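Local coordinates for protein glutathione peroxidase (Trypanosoma cruzi, PDB 3E0U) that probably reduces peroxides, as a thioredoxin-fold member of the glutathione peroxidase family, at residues 55-60 / 159-164. Residues are numbered along the deposited sequence; the frame is centred on the assembly and turned at random.
Sequences KGQGFT and PLLGGA
Gln57 and Leu161 bring the two backbones together in this thioredoxin fold, their CA atoms 7.0 Å apart, where the loop from helix 43-54 into strand 60-65 meets the C-terminal loop that follows helix 150-157. No hydrogen bond joins the two loops; the contact is made by one leucine branch. CD2 of Leu161 reaches across to the 55-60 loop and lies 4.1 Å from CB of Gln57, with Phe59 CB at 4.2 Å from the same methyl. The leucine therefore meets Phe59 through the methylene at the root of its side chain, and the phenyl ring itself turns into the fold, against Leu50 and Tyr54 of helix 43-54 and Leu29 of strand 28-33. In Leu161 CG stands anti to the carbonyl carbon and beside the backbone N (chi1 -70°), and from there the side chain extends to the 55-60 loop. It also touches Tyr54 of helix 43-54 and Pro27 just ahead of strand 28-33.

Both loops are bent sharply. Gly58 N is bonded to Lys55 O at 2.8 Å, closing a type I beta turn with Gly56 and Gln57 at its corners before the chain enters strand 60-65, an outermost strand of the sheet. In the 159-164 loop Leu161 is the centre of an inverse gamma turn, whose bond from Gly162 N to Leu160 O is weak; it turns the backbone just where the leucine side chain is offered to the neighbouring loop. Gln57 contributes the base of its side chain, while the rest of that chain runs on extended from CG. The contact lies away from the predicted active-site cysteine, Cys37, and joins two peripheral loops; its closest approach is Leu161 CD2 to the backbone carbonyl oxygen, Gln57 O, at 4.0 Å.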
loop_
_atom_site.group_PDB
_atom_site.type_symbol
_atom_site.label_atom_id
_atom_site.label_comp_id
_atom_site.label_asym_id
_atom_site.label_seq_id
_atom_site.Cartn_x
_atom_site.Cartn_y
_atom_site.Cartn_z
ATOM N N LYS A 55 13.014 -4.837 4.483
ATOM C CA LYS A 55 13.372 -4.491 3.096
ATOM C C LYS A 55 14.521 -5.339 2.577
ATOM O O LYS A 55 14.478 -5.812 1.437
ATOM C CB LYS A 55 13.677 -3.003 2.927
ATOM C CG LYS A 55 14.798 -2.489 3.787
ATOM C CD LYS A 55 14.677 -0.983 3.938
ATOM C CE LYS A 55 15.440 -0.254 2.861
ATOM N NZ LYS A 55 16.876 -0.537 3.027
ATOM N N GLY A 56 15.510 -5.552 3.439
ATOM C CA GLY A 56 16.701 -6.360 3.146
ATOM C C GLY A 56 16.462 -7.681 2.423
ATOM O O GLY A 56 17.334 -8.167 1.710
ATOM N N GLN A 57 15.270 -8.246 2.577
ATOM C CA GLN A 57 14.910 -9.525 1.969
ATOM C C GLN A 57 13.922 -9.429 0.812
ATOM O O GLN A 57 13.202 -10.392 0.524
ATOM C CB GLN A 57 14.424 -10.496 3.049
ATOM C CG GLN A 57 14.427 -9.835 4.426
ATOM C CD GLN A 57 14.333 -10.841 5.546
ATOM O OE1 GLN A 57 14.085 -12.021 5.326
ATOM N NE2 GLN A 57 14.513 -10.365 6.779
ATOM N N GLY A 58 13.897 -8.263 0.160
ATOM C CA GLY A 58 13.112 -8.045 -1.048
ATOM C C GLY A 58 11.850 -7.237 -0.851
ATOM O O GLY A 58 11.266 -6.734 -1.824
ATOM N N PHE A 59 11.476 -7.030 0.411
ATOM C CA PHE A 59 10.230 -6.327 0.744
ATOM C C PHE A 59 10.254 -4.796 0.557
ATOM O O PHE A 59 11.306 -4.176 0.580
ATOM C CB PHE A 59 9.835 -6.701 2.166
ATOM C CG PHE A 59 8.612 -6.003 2.668
ATOM C CD1 PHE A 59 7.334 -6.521 2.383
ATOM C CD2 PHE A 59 8.743 -4.961 3.591
ATOM C CE1 PHE A 59 6.194 -5.957 2.961
ATOM C CE2 PHE A 59 7.638 -4.378 4.167
ATOM C CZ PHE A 59 6.359 -4.826 3.824
ATOM N N THR A 60 9.120 -4.217 0.159
ATOM C CA THR A 60 9.039 -2.763 0.087
ATOM C C THR A 60 7.665 -2.328 0.504
ATOM O O THR A 60 6.742 -3.158 0.637
ATOM C CB THR A 60 9.339 -2.183 -1.328
ATOM O OG1 THR A 60 9.758 -0.812 -1.216
ATOM C CG2 THR A 60 8.114 -2.299 -2.305
ATOM N N PRO A 159 5.409 -15.767 6.433
ATOM C CA PRO A 159 5.332 -16.883 5.477
ATOM C C PRO A 159 5.312 -16.469 3.972
ATOM O O PRO A 159 5.027 -17.332 3.130
ATOM C CB PRO A 159 4.009 -17.591 5.842
ATOM C CG PRO A 159 3.534 -16.979 7.110
ATOM C CD PRO A 159 4.149 -15.600 7.182
ATOM N N LEU A 160 5.578 -15.191 3.648
ATOM C CA LEU A 160 5.713 -14.702 2.254
ATOM C C LEU A 160 7.170 -14.338 1.886
ATOM O O LEU A 160 7.479 -14.060 0.676
ATOM C CB LEU A 160 4.771 -13.502 1.937
ATOM C CG LEU A 160 3.243 -13.647 1.954
ATOM C CD1 LEU A 160 2.472 -12.432 1.446
ATOM C CD2 LEU A 160 2.844 -14.868 1.143
ATOM N N LEU A 161 8.030 -14.180 2.882
ATOM C CA LEU A 161 9.439 -13.866 2.673
ATOM C C LEU A 161 10.231 -15.172 2.464
ATOM O O LEU A 161 11.209 -15.467 3.181
ATOM C CB LEU A 161 9.975 -13.129 3.896
ATOM C CG LEU A 161 9.491 -11.699 4.170
ATOM C CD1 LEU A 161 9.595 -11.362 5.663
ATOM C CD2 LEU A 161 10.315 -10.737 3.336
ATOM N N GLY A 162 9.728 -15.979 1.534
ATOM C CA GLY A 162 10.250 -17.293 1.176
ATOM C C GLY A 162 9.295 -17.719 0.083
ATOM O O GLY A 162 9.491 -18.729 -0.609
ATOM N N GLY A 163 8.237 -16.905 -0.066
ATOM C CA GLY A 163 7.229 -17.016 -1.117
ATOM C C GLY A 163 5.898 -17.656 -0.753
ATOM O O GLY A 163 4.832 -17.134 -1.085
ATOM N N ALA A 164 5.967 -18.753 -0.009
ATOM C CA ALA A 164 4.819 -19.609 0.252
ATOM C C ALA A 164 5.119 -20.821 -0.599
ATOM O O ALA A 164 4.536 -20.981 -1.674
ATOM C CB ALA A 164 3.524 -18.961 -0.196
#